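Local atomic coordinates of DltD domain-containing protein (Beauveria bassiana, PDB entry 7D78), a protein that probably acts as an alpha/beta-hydrolase-fold thioesterase that releases polyketide chains by cyclising them into medium-ring lactones. Residues A[55-60]-A[108-113]; A[30-35]-A[81-86]; A[112-117]-A[128-133]; A[139-144]-A[153-158]; A[88-93]-A[99-104]. One frame throughout, in Å; residues are numbered along the deposited sequence. Where two conformers were deposited one is given.

Contact 1 of 5, residues A[55-60]-A[108-113]; sequences IMTPGF and EDLADI
Ile-55 and Leu-110 meet methyl to methyl, CG2 of the isoleucine lying 3.8 Å from CD2 of the leucine, each side chain passing alongside the other toward the opposite backbone. The same Ile-55 CG2 also reaches Ile-113 CG2, at 4.0 Å, and its CD1 stands at 4.2 Å from that Ile-113 methyl. One branch therefore serves both helix residues: chi1 of -66° sets Ile-55 CG1 beside the backbone N and so CG2 anti to it, projecting from strand 51-57 at the helix.

The polar element is Thr-57. Its OG1 sits 3.7 Å from Leu-110 CD1 and 3.8 Å from Leu-110 CD2, so both leucine methyls pack against a hydroxyl, which is satisfied by a hydrogen bond with Tyr-85 OH. An alanine in place of Leu-110 would probably open a gap beside Ile-55 CG2 and remove the methyls that cover part of the Thr-57 hydroxyl.

The axes of strand 55-57 and helix 108-113 run nearly antiparallel, at 155° and 10.7 Å at closest approach. On the helix side turned from the strand, Glu-108 and Asp-112 form salt bridges with Arg-179 of the second subunit. All four touching residues are buried and no polar bond links the two segments, so their attachment rests on branched-chain packing, with helix 103-118 apolar toward the sheet and acidic toward the neighbouring subunit.

Contact 2 of 5, residues A[30-35]-A[81-86]; sequences VECKTI and NTYIYD
The antiparallel edge of the central sheet is where Tyr-83 and Val-30 meet, with strand 39-45 between their strands, 81-86 and 28-33, in the sheet order. The Tyr-83 hydroxyl donates to Val-30 O, OH to O 2.7 Å. The donor stands above the carbonyl plane, 42° out of it, while the acceptor itself lies at the ring edge, near the ring plane.

In the alpha/beta hydrolase fold such N-terminal strands precede the parallel core, and here the axes of strands 30-33 and 81-86 are strongly splayed, 66° apart and 9.0 Å at closest approach, in keeping with a twisted sheet.

Two side chains flank the phenol. Val-30 CB approaches Tyr-83 CE1 at 3.9 Å, and Cys-32 SG lies 3.7 Å from Tyr-83 CE2. The sulfur is 4.5 Å from the centroid of the Tyr-83 ring and 49° off its normal, an oblique sulfur-aromatic contact. With CG trans to the backbone N, the ring of Tyr-83 extends from its strand toward 28-33. Ile-113 and Ile-117 of helix 103-118 pack on the Tyr-83 side chain, whereas Glu-31 points away and pairs with Arg-41 on the adjoining strand.

Contact 3 of 5, residues A[112-117]-A[128-133]; sequences DIVTHI and ITLWGM
Val-114 sets its two methyls against two residues of strand 127-133, CG2 on Leu-130 and CG1 on Ile-128. The closer pair is Val-114 CG2 and Leu-130 CD2, 4.0 Å apart, where the valine stands roughly perpendicular to the leucine side chain. Val-114 CG1 lies 4.3 Å from Ile-128 CG2, a looser approach.

The valine torsion accounts for this division. At chi1 169°, CG1 is trans to the backbone N and CG2 is trans to the carbonyl carbon, so the two branches diverge to separate strand residues. Leu-130 supplies the other half of the closer pair through its tip: its CB does not head for the helix, but the chain beyond brings CD2 nearer. Ile-128, by contrast, points its CB at the helix. Being two apart on a strand, Ile-128 and Leu-130 share one sheet face, and Val-114 rests against both. The nearest backbone pair, the CA atoms of Val-114 and Ile-128, stands 7.7 Å apart.

Ile-55 of strand 51-57 touches both Val-114 and Leu-130, continuing the apolar layer across the sheet. On another side of the helix, Thr-115 packs on Gln-180 of the second subunit. Further along the strand, Trp-131 packs edge-to-face with Phe-75, which belongs to helix 68-77. Helix 103-118 is thus bedded on a parallel strand that leads through Gly-132 into a probable GxSxG nucleophile elbow, helix-on-sheet packing typical of the alpha/beta hydrolase fold.

Contact 4 of 5, residues A[139-144]-A[153-158]; sequences VSACAA and LVMVCP
Leu-153 reaches from strand 150-156 to helix 135-146 and touches it with both methyls. Its CB points at the helix, and with chi1 at 169° CG is trans to the backbone N, carrying the branch outward. From CG the methyls part. CD1 settles against the helix backbone, 3.7 Å from Ala-141 N and 3.8 Å from Ser-140 C, and is also 3.8 Å from Ser-140 CB. CD2 turns to the alanines, lying 3.8 Å from Ala-141 CB and, more loosely, 4.5 Å from Ala-144 CB. An alanine at Leu-153 would probably open a gap beside Ser-140, Ala-141 and Ala-144, whose short side chains could not fill it.

In one of its two conformers, Met-155 brings SD to 3.8 Å from Ala-141 CB, a less certain part of the contact. The hydroxyl of Ser-140 bonds to Gly-136 O one helical turn earlier.

Small helix residues permit a close approach: the axes of helix 139-144 and strand 153-156 come within 8.5 Å, running almost antiparallel at 160°, and the CA atoms of Ala-141 and Leu-153 are 6.8 Å apart. The pair forms the returning half of the beta-alpha-beta crossover 127-133, 135-146, 150-156, whose helix follows the probable nucleophile elbow of an alpha/beta hydrolase.

Contact 5 of 5, residues A[88-93]-A[99-104]; sequences RSIGDS and NLIDPL
The backbones meet where Asn-99 N donates to Ser-89 O, N to O 2.7 Å with a nearly straight N-H...O angle of 162°, and a type II' turn over Ile-90 to Ser-93 folds the chain just beyond. Gly-91 occupies the turn position whose positive phi (61°) suits a glycine.

Ser-89 OG adds a second, weak bond, accepting from Leu-100 N at 3.1 Å, while donating to Arg-88 O at 2.7 Å. Its chi1 of 85° places OG between the backbone N and the carbonyl carbon, where it can accept from the one and donate to the other. One water donates to Arg-88 O and, weakly, to Leu-100 O; a second accepts from Gly-91 N and from Asn-99 ND2. The Asn-99 amide is held further by Arg-231 at OD1 and Asn-61 at ND2.

The apolar part is one pair: Ile-90 CD1 packs on Ile-101 CG1 at 4.0 Å, in one of two conformers of Ile-101. Arg-88 sends its guanidinium elsewhere, to salt bridges with Asp-109 and Asp-36. Next along, Asp-102 takes the N-cap position, its OD1 accepting a weak bond from Leu-104 N, 3.3 Å away. This polar bracing ties together the loop joining strand 81-86 to helix 103-118 within the alpha/beta hydrolase fold.

In the fold
Helix 103-118 connects most of the set: contacts 1 and 3 place successive turns of it, sharing Asp-112 and Ile-113, on strands 51-57 and 127-133, while contact 5 secures the loop leading into it. Contacts 1 and 3 have centres about 6 Å apart; contacts 2 and 4 lie about 17 Å apart, centre to centre, toward different parts of the same mixed sheet. Backbone bonds join contacts 1 and 3 (Thr-57 with Trp-131) and contacts 3 and 4 (Gly-132 with Val-156). Along the chain, contacts 1 and 2 interleave, and contact 5 falls between the segments of contact 1; contact 3 begins where contact 1 ends and runs into the probable nucleophile elbow at Gly-132, with contact 4 beyond it, consistent with a hydrolase-type active site.

Contact 1 of 5, residues A[55-60]-A[108-113]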
# COMPACT_ATOMS: atom_id res chain seq x y z
N ILE A 55 5.91 20.73 -8.88
CA ILE A 55 4.59 20.20 -8.56
C ILE A 55 4.48 20.10 -7.05
O ILE A 55 5.26 19.38 -6.42
CB ILE A 55 4.36 18.83 -9.22
CG1 ILE A 55 4.31 18.96 -10.75
CG2 ILE A 55 3.05 18.19 -8.70
CD1 ILE A 55 4.66 17.64 -11.48
N MET A 56 3.52 20.81 -6.46
CA MET A 56 3.38 20.94 -5.02
C MET A 56 2.20 20.11 -4.53
O MET A 56 1.06 20.34 -4.95
CB MET A 56 3.18 22.41 -4.61
CG MET A 56 4.34 23.34 -5.01
SD MET A 56 3.97 25.08 -4.68
CE MET A 56 4.02 25.11 -2.89
N THR A 57 2.46 19.19 -3.60
CA THR A 57 1.42 18.36 -3.00
C THR A 57 1.07 18.89 -1.61
O THR A 57 1.96 18.98 -0.76
CB THR A 57 1.87 16.90 -2.90
OG1 THR A 57 2.06 16.35 -4.22
CG2 THR A 57 0.80 16.06 -2.19
N PRO A 58 -0.20 19.21 -1.34
CA PRO A 58 -0.57 19.70 -0.00
C PRO A 58 -0.52 18.61 1.06
O PRO A 58 -0.36 17.42 0.79
CB PRO A 58 -2.01 20.20 -0.19
CG PRO A 58 -2.23 20.27 -1.67
CD PRO A 58 -1.34 19.21 -2.26
N GLY A 59 -0.71 19.06 2.30
CA GLY A 59 -0.73 18.17 3.45
C GLY A 59 -2.03 17.40 3.60
O GLY A 59 -2.90 17.39 2.73
N PHE A 60 -2.15 16.75 4.75
CA PHE A 60 -3.18 15.75 5.04
C PHE A 60 -4.58 16.35 4.97
O PHE A 60 -4.95 17.18 5.80
CB PHE A 60 -2.91 15.14 6.41
CG PHE A 60 -3.79 13.96 6.76
CD1 PHE A 60 -3.54 12.70 6.23
CD2 PHE A 60 -4.81 14.10 7.68
CE1 PHE A 60 -4.32 11.61 6.58
CE2 PHE A 60 -5.59 13.01 8.05
CZ PHE A 60 -5.35 11.77 7.50
N GLU A 108 1.11 7.28 -6.69
CA GLU A 108 0.97 6.86 -8.09
C GLU A 108 0.31 7.95 -8.93
O GLU A 108 0.68 8.17 -10.09
CB GLU A 108 0.17 5.55 -8.17
CG GLU A 108 0.91 4.33 -7.66
CD GLU A 108 0.10 3.05 -7.83
OE1 GLU A 108 -0.52 2.88 -8.89
OE2 GLU A 108 0.09 2.21 -6.90
N ASP A 109 -0.69 8.64 -8.37
CA ASP A 109 -1.32 9.75 -9.08
C ASP A 109 -0.28 10.78 -9.52
O ASP A 109 -0.41 11.37 -10.60
CB ASP A 109 -2.38 10.44 -8.20
CG ASP A 109 -3.65 9.61 -8.04
OD1 ASP A 109 -3.82 8.61 -8.76
OD2 ASP A 109 -4.48 9.98 -7.17
N LEU A 110 0.76 10.99 -8.70
CA LEU A 110 1.80 11.96 -9.01
C LEU A 110 2.57 11.59 -10.27
O LEU A 110 3.01 12.48 -11.01
CB LEU A 110 2.76 12.12 -7.83
CG LEU A 110 2.42 13.26 -6.87
CD1 LEU A 110 3.19 13.14 -5.58
CD2 LEU A 110 2.68 14.63 -7.53
N ALA A 111 2.77 10.29 -10.54
CA ALA A 111 3.34 9.89 -11.83
C ALA A 111 2.49 10.41 -12.98
O ALA A 111 3.02 10.91 -13.98
CB ALA A 111 3.49 8.37 -11.92
N ASP A 112 1.17 10.30 -12.86
CA ASP A 112 0.28 10.74 -13.93
C ASP A 112 0.22 12.26 -14.01
O ASP A 112 0.15 12.82 -15.10
CB ASP A 112 -1.11 10.13 -13.73
CG ASP A 112 -1.09 8.62 -13.79
OD1 ASP A 112 -0.11 8.08 -14.36
OD2 ASP A 112 -2.03 7.96 -13.29
N ILE A 113 0.27 12.94 -12.86
CA ILE A 113 0.39 14.39 -12.86
C ILE A 113 1.68 14.82 -13.56
O ILE A 113 1.68 15.72 -14.41
CB ILE A 113 0.31 14.93 -11.43
CG1 ILE A 113 -1.09 14.67 -10.86
CG2 ILE A 113 0.66 16.44 -11.39
CD1 ILE A 113 -1.14 14.71 -9.35

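Contact 2 of 5, residues A[30-35]-A[81-86]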
# COMPACT_ATOMS: atom_id res chain seq x y z
N VAL A 30 -5.70 23.63 -14.41
CA VAL A 30 -5.13 22.57 -15.22
C VAL A 30 -5.54 21.24 -14.59
O VAL A 30 -5.41 21.05 -13.38
CB VAL A 30 -3.59 22.70 -15.33
CG1 VAL A 30 -2.95 21.36 -15.72
CG2 VAL A 30 -3.24 23.76 -16.39
N GLU A 31 -6.06 20.34 -15.43
CA GLU A 31 -6.55 19.03 -15.01
C GLU A 31 -5.63 17.95 -15.55
O GLU A 31 -5.17 18.03 -16.69
CB GLU A 31 -7.98 18.80 -15.53
CG GLU A 31 -8.90 19.96 -15.20
CD GLU A 31 -10.35 19.66 -15.50
OE1 GLU A 31 -10.62 18.87 -16.42
OE2 GLU A 31 -11.22 20.23 -14.80
N CYS A 32 -5.36 16.93 -14.72
CA CYS A 32 -4.53 15.80 -15.11
C CYS A 32 -5.34 14.52 -14.94
O CYS A 32 -5.97 14.33 -13.89
CB CYS A 32 -3.25 15.70 -14.27
SG CYS A 32 -2.27 17.22 -14.09
N LYS A 33 -5.33 13.66 -15.95
CA LYS A 33 -6.05 12.39 -15.91
C LYS A 33 -5.15 11.30 -15.33
O LYS A 33 -3.95 11.28 -15.58
CB LYS A 33 -6.52 11.97 -17.30
CG LYS A 33 -7.68 12.78 -17.86
CD LYS A 33 -8.49 11.96 -18.86
CE LYS A 33 -8.86 10.60 -18.28
NZ LYS A 33 -9.81 9.83 -19.15
N THR A 34 -5.75 10.39 -14.58
CA THR A 34 -5.05 9.25 -14.02
C THR A 34 -5.34 8.02 -14.86
O THR A 34 -6.26 8.01 -15.68
CB THR A 34 -5.48 9.01 -12.57
OG1 THR A 34 -6.88 8.68 -12.57
CG2 THR A 34 -5.24 10.25 -11.72
N ILE A 35 -4.56 6.95 -14.63
CA ILE A 35 -4.78 5.76 -15.46
C ILE A 35 -6.15 5.12 -15.21
O ILE A 35 -6.67 4.44 -16.10
CB ILE A 35 -3.65 4.72 -15.28
CG1 ILE A 35 -3.60 4.20 -13.83
CG2 ILE A 35 -2.30 5.32 -15.70
CD1 ILE A 35 -2.64 3.06 -13.67
N ASN A 81 7.45 27.33 -13.45
CA ASN A 81 6.09 26.82 -13.54
C ASN A 81 5.76 26.12 -12.24
O ASN A 81 6.57 25.34 -11.74
CB ASN A 81 5.91 25.83 -14.69
CG ASN A 81 6.16 26.42 -16.06
OD1 ASN A 81 5.32 27.14 -16.62
ND2 ASN A 81 7.28 26.04 -16.65
N THR A 82 4.59 26.40 -11.67
CA THR A 82 4.20 25.78 -10.41
C THR A 82 2.77 25.24 -10.53
O THR A 82 1.87 25.96 -10.97
CB THR A 82 4.31 26.76 -9.24
OG1 THR A 82 5.63 27.30 -9.20
CG2 THR A 82 4.05 26.04 -7.94
N TYR A 83 2.58 23.99 -10.13
CA TYR A 83 1.27 23.34 -10.12
C TYR A 83 0.94 22.96 -8.68
O TYR A 83 1.65 22.15 -8.07
CB TYR A 83 1.28 22.09 -11.00
CG TYR A 83 -0.07 21.40 -11.19
CD1 TYR A 83 -1.17 22.10 -11.65
CD2 TYR A 83 -0.22 20.02 -10.96
CE1 TYR A 83 -2.39 21.48 -11.86
CE2 TYR A 83 -1.44 19.38 -11.17
CZ TYR A 83 -2.53 20.12 -11.62
OH TYR A 83 -3.76 19.53 -11.84
N ILE A 84 -0.10 23.59 -8.12
CA ILE A 84 -0.69 23.14 -6.86
C ILE A 84 -1.99 22.44 -7.20
O ILE A 84 -2.79 22.95 -8.01
CB ILE A 84 -0.95 24.32 -5.89
CG1 ILE A 84 0.07 25.44 -6.06
CG2 ILE A 84 -0.96 23.84 -4.45
CD1 ILE A 84 -0.29 26.64 -5.22
N TYR A 85 -2.23 21.28 -6.60
CA TYR A 85 -3.40 20.49 -6.96
C TYR A 85 -4.06 19.91 -5.71
O TYR A 85 -3.43 19.76 -4.66
CB TYR A 85 -3.03 19.35 -7.94
CG TYR A 85 -2.20 18.25 -7.29
CD1 TYR A 85 -0.83 18.38 -7.17
CD2 TYR A 85 -2.81 17.11 -6.76
CE1 TYR A 85 -0.06 17.39 -6.54
CE2 TYR A 85 -2.07 16.13 -6.13
CZ TYR A 85 -0.69 16.27 -6.03
OH TYR A 85 0.03 15.29 -5.42
N ASP A 86 -5.35 19.63 -5.84
CA ASP A 86 -6.09 18.88 -4.83
C ASP A 86 -5.90 17.39 -5.08
O ASP A 86 -6.25 16.90 -6.16
CB ASP A 86 -7.58 19.21 -4.88
CG ASP A 86 -7.89 20.62 -4.35
OD1 ASP A 86 -7.14 21.11 -3.49
OD2 ASP A 86 -8.91 21.20 -4.78

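Contact 3 of 5, residues A[112-117]-A[128-133]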
# COMPACT_ATOMS: atom_id res chain seq x y z
N ASP A 112 1.17 10.30 -12.86
CA ASP A 112 0.28 10.74 -13.93
C ASP A 112 0.22 12.26 -14.01
O ASP A 112 0.15 12.82 -15.10
CB ASP A 112 -1.11 10.13 -13.73
CG ASP A 112 -1.09 8.62 -13.79
OD1 ASP A 112 -0.11 8.08 -14.36
OD2 ASP A 112 -2.03 7.96 -13.29
N ILE A 113 0.27 12.94 -12.86
CA ILE A 113 0.39 14.39 -12.86
C ILE A 113 1.68 14.82 -13.56
O ILE A 113 1.68 15.72 -14.41
CB ILE A 113 0.31 14.93 -11.43
CG1 ILE A 113 -1.09 14.67 -10.86
CG2 ILE A 113 0.66 16.44 -11.39
CD1 ILE A 113 -1.14 14.71 -9.35
N VAL A 114 2.80 14.17 -13.23
CA VAL A 114 4.06 14.50 -13.89
C VAL A 114 3.93 14.34 -15.41
O VAL A 114 4.41 15.17 -16.18
CB VAL A 114 5.22 13.65 -13.33
CG1 VAL A 114 6.47 13.80 -14.18
CG2 VAL A 114 5.53 14.07 -11.90
N THR A 115 3.25 13.28 -15.85
CA THR A 115 3.07 13.06 -17.28
C THR A 115 2.35 14.24 -17.92
O THR A 115 2.77 14.74 -18.97
CB THR A 115 2.30 11.76 -17.53
OG1 THR A 115 3.09 10.65 -17.11
CG2 THR A 115 1.96 11.60 -19.03
N HIS A 116 1.25 14.71 -17.31
CA HIS A 116 0.51 15.77 -17.98
C HIS A 116 1.22 17.12 -17.87
O HIS A 116 1.26 17.88 -18.84
CB HIS A 116 -0.91 15.88 -17.44
CG HIS A 116 -1.73 16.94 -18.13
ND1 HIS A 116 -2.05 16.87 -19.47
CD2 HIS A 116 -2.26 18.10 -17.68
CE1 HIS A 116 -2.75 17.94 -19.81
NE2 HIS A 116 -2.89 18.70 -18.74
N ILE A 117 1.77 17.45 -16.69
CA ILE A 117 2.47 18.73 -16.53
C ILE A 117 3.67 18.80 -17.47
O ILE A 117 3.96 19.86 -18.07
CB ILE A 117 2.88 18.94 -15.06
CG1 ILE A 117 1.66 19.02 -14.13
CG2 ILE A 117 3.74 20.19 -14.91
CD1 ILE A 117 0.61 20.11 -14.52
N ILE A 128 11.78 18.68 -13.86
CA ILE A 128 10.62 18.50 -12.99
C ILE A 128 11.09 18.30 -11.55
O ILE A 128 11.96 17.45 -11.29
CB ILE A 128 9.76 17.30 -13.44
CG1 ILE A 128 9.32 17.43 -14.90
CG2 ILE A 128 8.58 17.10 -12.49
CD1 ILE A 128 8.46 18.66 -15.20
N THR A 129 10.51 19.06 -10.62
CA THR A 129 10.76 18.94 -9.18
C THR A 129 9.45 18.62 -8.47
O THR A 129 8.40 19.16 -8.83
CB THR A 129 11.37 20.24 -8.61
OG1 THR A 129 12.73 20.38 -9.06
CG2 THR A 129 11.35 20.26 -7.05
N LEU A 130 9.51 17.72 -7.49
CA LEU A 130 8.37 17.44 -6.61
C LEU A 130 8.59 18.10 -5.26
O LEU A 130 9.66 17.98 -4.66
CB LEU A 130 8.14 15.94 -6.42
CG LEU A 130 7.66 15.13 -7.64
CD1 LEU A 130 7.20 13.75 -7.21
CD2 LEU A 130 6.57 15.86 -8.45
N TRP A 131 7.55 18.80 -4.80
CA TRP A 131 7.55 19.60 -3.58
C TRP A 131 6.34 19.17 -2.77
O TRP A 131 5.25 19.01 -3.32
CB TRP A 131 7.48 21.09 -3.95
CG TRP A 131 7.60 22.10 -2.83
CD1 TRP A 131 8.68 22.91 -2.58
CD2 TRP A 131 6.60 22.46 -1.87
NE1 TRP A 131 8.42 23.73 -1.51
CE2 TRP A 131 7.15 23.47 -1.05
CE3 TRP A 131 5.29 22.01 -1.61
CZ2 TRP A 131 6.44 24.05 0.01
CZ3 TRP A 131 4.59 22.59 -0.54
CH2 TRP A 131 5.16 23.60 0.24
N GLY A 132 6.52 18.97 -1.48
CA GLY A 132 5.41 18.53 -0.65
C GLY A 132 5.53 19.07 0.75
O GLY A 132 6.63 19.18 1.30
N MET A 133 4.38 19.40 1.34
CA MET A 133 4.33 19.87 2.72
C MET A 133 3.64 18.84 3.60
O MET A 133 2.58 18.32 3.24
CB MET A 133 3.59 21.20 2.83
CG MET A 133 3.52 21.70 4.27
SD MET A 133 3.37 23.48 4.28
CE MET A 133 3.19 23.79 6.04

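Contact 4 of 5, residues A[139-144]-A[153-158]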
# COMPACT_ATOMS: atom_id res chain seq x y z
N VAL A 139 4.44 11.82 0.76
CA VAL A 139 3.86 11.29 -0.47
C VAL A 139 4.78 11.58 -1.65
O VAL A 139 5.01 10.72 -2.51
CB VAL A 139 2.45 11.88 -0.70
CG1 VAL A 139 1.99 11.64 -2.15
CG2 VAL A 139 1.44 11.31 0.29
N SER A 140 5.31 12.81 -1.71
CA SER A 140 6.16 13.19 -2.83
C SER A 140 7.43 12.33 -2.87
O SER A 140 7.92 11.99 -3.95
CB SER A 140 6.53 14.67 -2.74
OG SER A 140 5.40 15.52 -2.80
N ALA A 141 7.98 11.99 -1.71
CA ALA A 141 9.16 11.14 -1.68
C ALA A 141 8.88 9.77 -2.28
O ALA A 141 9.71 9.22 -3.00
CB ALA A 141 9.66 10.99 -0.25
N CYS A 142 7.71 9.20 -1.97
CA CYS A 142 7.36 7.89 -2.53
C CYS A 142 7.24 7.96 -4.04
O CYS A 142 7.70 7.05 -4.75
CB CYS A 142 6.04 7.38 -1.92
SG CYS A 142 6.10 7.19 -0.12
N ALA A 143 6.64 9.04 -4.57
CA ALA A 143 6.59 9.21 -6.02
C ALA A 143 7.98 9.34 -6.60
O ALA A 143 8.29 8.75 -7.64
CB ALA A 143 5.73 10.43 -6.38
N ALA A 144 8.86 10.10 -5.93
CA ALA A 144 10.22 10.29 -6.42
C ALA A 144 10.98 8.97 -6.47
O ALA A 144 11.81 8.77 -7.37
CB ALA A 144 10.97 11.30 -5.55
N LEU A 153 13.65 16.73 -4.97
CA LEU A 153 12.60 16.47 -4.00
C LEU A 153 12.74 17.47 -2.86
O LEU A 153 13.80 17.56 -2.24
CB LEU A 153 12.69 15.04 -3.46
CG LEU A 153 11.85 14.68 -2.25
CD1 LEU A 153 10.36 14.70 -2.63
CD2 LEU A 153 12.26 13.29 -1.76
N VAL A 154 11.69 18.24 -2.60
CA VAL A 154 11.65 19.17 -1.48
C VAL A 154 10.57 18.70 -0.53
O VAL A 154 9.39 18.65 -0.90
CB VAL A 154 11.39 20.61 -1.94
CG1 VAL A 154 11.21 21.51 -0.73
CG2 VAL A 154 12.55 21.08 -2.81
N MET A 155 10.96 18.35 0.69
CA MET A 155 10.03 17.92 1.72
C MET A 155 10.01 18.97 2.83
O MET A 155 11.05 19.25 3.44
CB MET A 155 10.41 16.56 2.30
CG MET A 155 10.25 15.40 1.32
SD MET A 155 10.57 13.84 2.15
CE MET A 155 12.34 13.91 2.35
N VAL A 156 8.84 19.53 3.09
CA VAL A 156 8.65 20.45 4.19
C VAL A 156 7.89 19.72 5.29
O VAL A 156 6.81 19.18 5.05
CB VAL A 156 7.91 21.72 3.74
CG1 VAL A 156 7.68 22.66 4.92
CG2 VAL A 156 8.68 22.38 2.62
N CYS A 157 8.48 19.69 6.49
CA CYS A 157 7.95 19.04 7.68
C CYS A 157 7.27 17.69 7.37
O CYS A 157 6.11 17.48 7.73
CB CYS A 157 6.99 19.96 8.44
SG CYS A 157 5.52 20.53 7.51
N PRO A 158 7.97 16.77 6.72
CA PRO A 158 7.35 15.48 6.39
C PRO A 158 6.91 14.74 7.65
O PRO A 158 7.58 14.77 8.68
CB PRO A 158 8.46 14.71 5.66
CG PRO A 158 9.73 15.34 6.14
CD PRO A 158 9.40 16.80 6.33

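Contact 5 of 5, residues A[88-93]-A[99-104]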
# COMPACT_ATOMS: atom_id res chain seq x y z
N ARG A 88 -6.41 13.23 -4.96
CA ARG A 88 -7.57 12.38 -5.18
C ARG A 88 -8.55 12.41 -4.01
O ARG A 88 -8.15 12.28 -2.85
CB ARG A 88 -7.09 10.95 -5.43
CG ARG A 88 -8.24 9.95 -5.64
CD ARG A 88 -7.70 8.55 -5.78
NE ARG A 88 -6.89 8.40 -6.99
CZ ARG A 88 -7.29 7.72 -8.06
NH1 ARG A 88 -8.47 7.14 -8.07
NH2 ARG A 88 -6.49 7.62 -9.11
N SER A 89 -9.83 12.61 -4.33
CA SER A 89 -10.99 12.61 -3.42
C SER A 89 -11.05 13.83 -2.51
O SER A 89 -11.86 13.84 -1.57
CB SER A 89 -11.05 11.33 -2.57
OG SER A 89 -10.26 11.46 -1.41
N ILE A 90 -10.24 14.86 -2.77
CA ILE A 90 -10.15 16.05 -1.95
C ILE A 90 -10.49 17.28 -2.80
O ILE A 90 -10.09 17.36 -3.97
CB ILE A 90 -8.73 16.19 -1.35
CG1 ILE A 90 -8.45 15.02 -0.40
CG2 ILE A 90 -8.54 17.55 -0.68
CD1 ILE A 90 -7.00 14.92 0.03
N GLY A 91 -11.22 18.22 -2.22
CA GLY A 91 -11.37 19.52 -2.85
C GLY A 91 -12.04 19.40 -4.20
O GLY A 91 -13.09 18.77 -4.35
N ASP A 92 -11.41 20.01 -5.21
CA ASP A 92 -11.98 20.08 -6.55
C ASP A 92 -11.79 18.80 -7.35
O ASP A 92 -12.37 18.68 -8.44
CB ASP A 92 -11.35 21.25 -7.34
CG ASP A 92 -11.82 22.63 -6.85
OD1 ASP A 92 -12.88 22.73 -6.18
OD2 ASP A 92 -11.13 23.63 -7.15
N SER A 93 -11.00 17.84 -6.87
CA SER A 93 -10.62 16.70 -7.69
C SER A 93 -11.61 15.55 -7.59
O SER A 93 -12.31 15.38 -6.58
CB SER A 93 -9.22 16.20 -7.30
OG SER A 93 -8.26 17.19 -7.56
N ASN A 99 -12.57 12.20 0.49
CA ASN A 99 -11.62 12.38 1.59
C ASN A 99 -11.18 11.05 2.18
O ASN A 99 -11.04 10.89 3.40
CB ASN A 99 -12.19 13.29 2.67
CG ASN A 99 -12.73 14.57 2.10
OD1 ASN A 99 -13.90 14.66 1.72
ND2 ASN A 99 -11.85 15.58 1.97
N LEU A 100 -10.94 10.08 1.30
CA LEU A 100 -10.27 8.83 1.67
C LEU A 100 -8.81 9.00 1.27
O LEU A 100 -8.46 8.93 0.09
CB LEU A 100 -10.93 7.63 0.98
CG LEU A 100 -10.25 6.25 1.10
CD1 LEU A 100 -9.57 6.05 2.43
CD2 LEU A 100 -11.27 5.14 0.88
N ILE A 101 -7.94 9.22 2.24
CA ILE A 101 -6.56 9.60 1.96
C ILE A 101 -5.71 8.34 1.91
O ILE A 101 -5.39 7.74 2.94
CB ILE A 101 -6.04 10.61 2.98
CG1 ILE A 101 -6.74 11.95 2.77
CG2 ILE A 101 -4.54 10.78 2.85
CD1 ILE A 101 -6.76 12.83 3.98
N ASP A 102 -5.34 7.93 0.69
CA ASP A 102 -4.51 6.76 0.44
C ASP A 102 -3.18 7.29 -0.05
O ASP A 102 -3.06 7.68 -1.22
CB ASP A 102 -5.15 5.83 -0.60
CG ASP A 102 -4.38 4.55 -0.81
OD1 ASP A 102 -3.24 4.43 -0.33
OD2 ASP A 102 -4.94 3.63 -1.45
N PRO A 103 -2.16 7.35 0.81
CA PRO A 103 -0.89 7.98 0.39
C PRO A 103 -0.25 7.27 -0.77
O PRO A 103 0.38 7.92 -1.61
CB PRO A 103 -0.03 7.90 1.66
CG PRO A 103 -0.61 6.72 2.41
CD PRO A 103 -2.08 6.79 2.17
N LEU A 104 -0.39 5.94 -0.86
CA LEU A 104 0.21 5.23 -1.98
C LEU A 104 -0.53 5.52 -3.29
O LEU A 104 0.09 5.55 -4.35
CB LEU A 104 0.24 3.72 -1.70
CG LEU A 104 1.13 3.29 -0.52
CD1 LEU A 104 1.06 1.79 -0.30
CD2 LEU A 104 2.58 3.73 -0.73
O HOH W 1 -6.23 10.90 -1.42
O HOH W 2 -12.22 18.35 0.52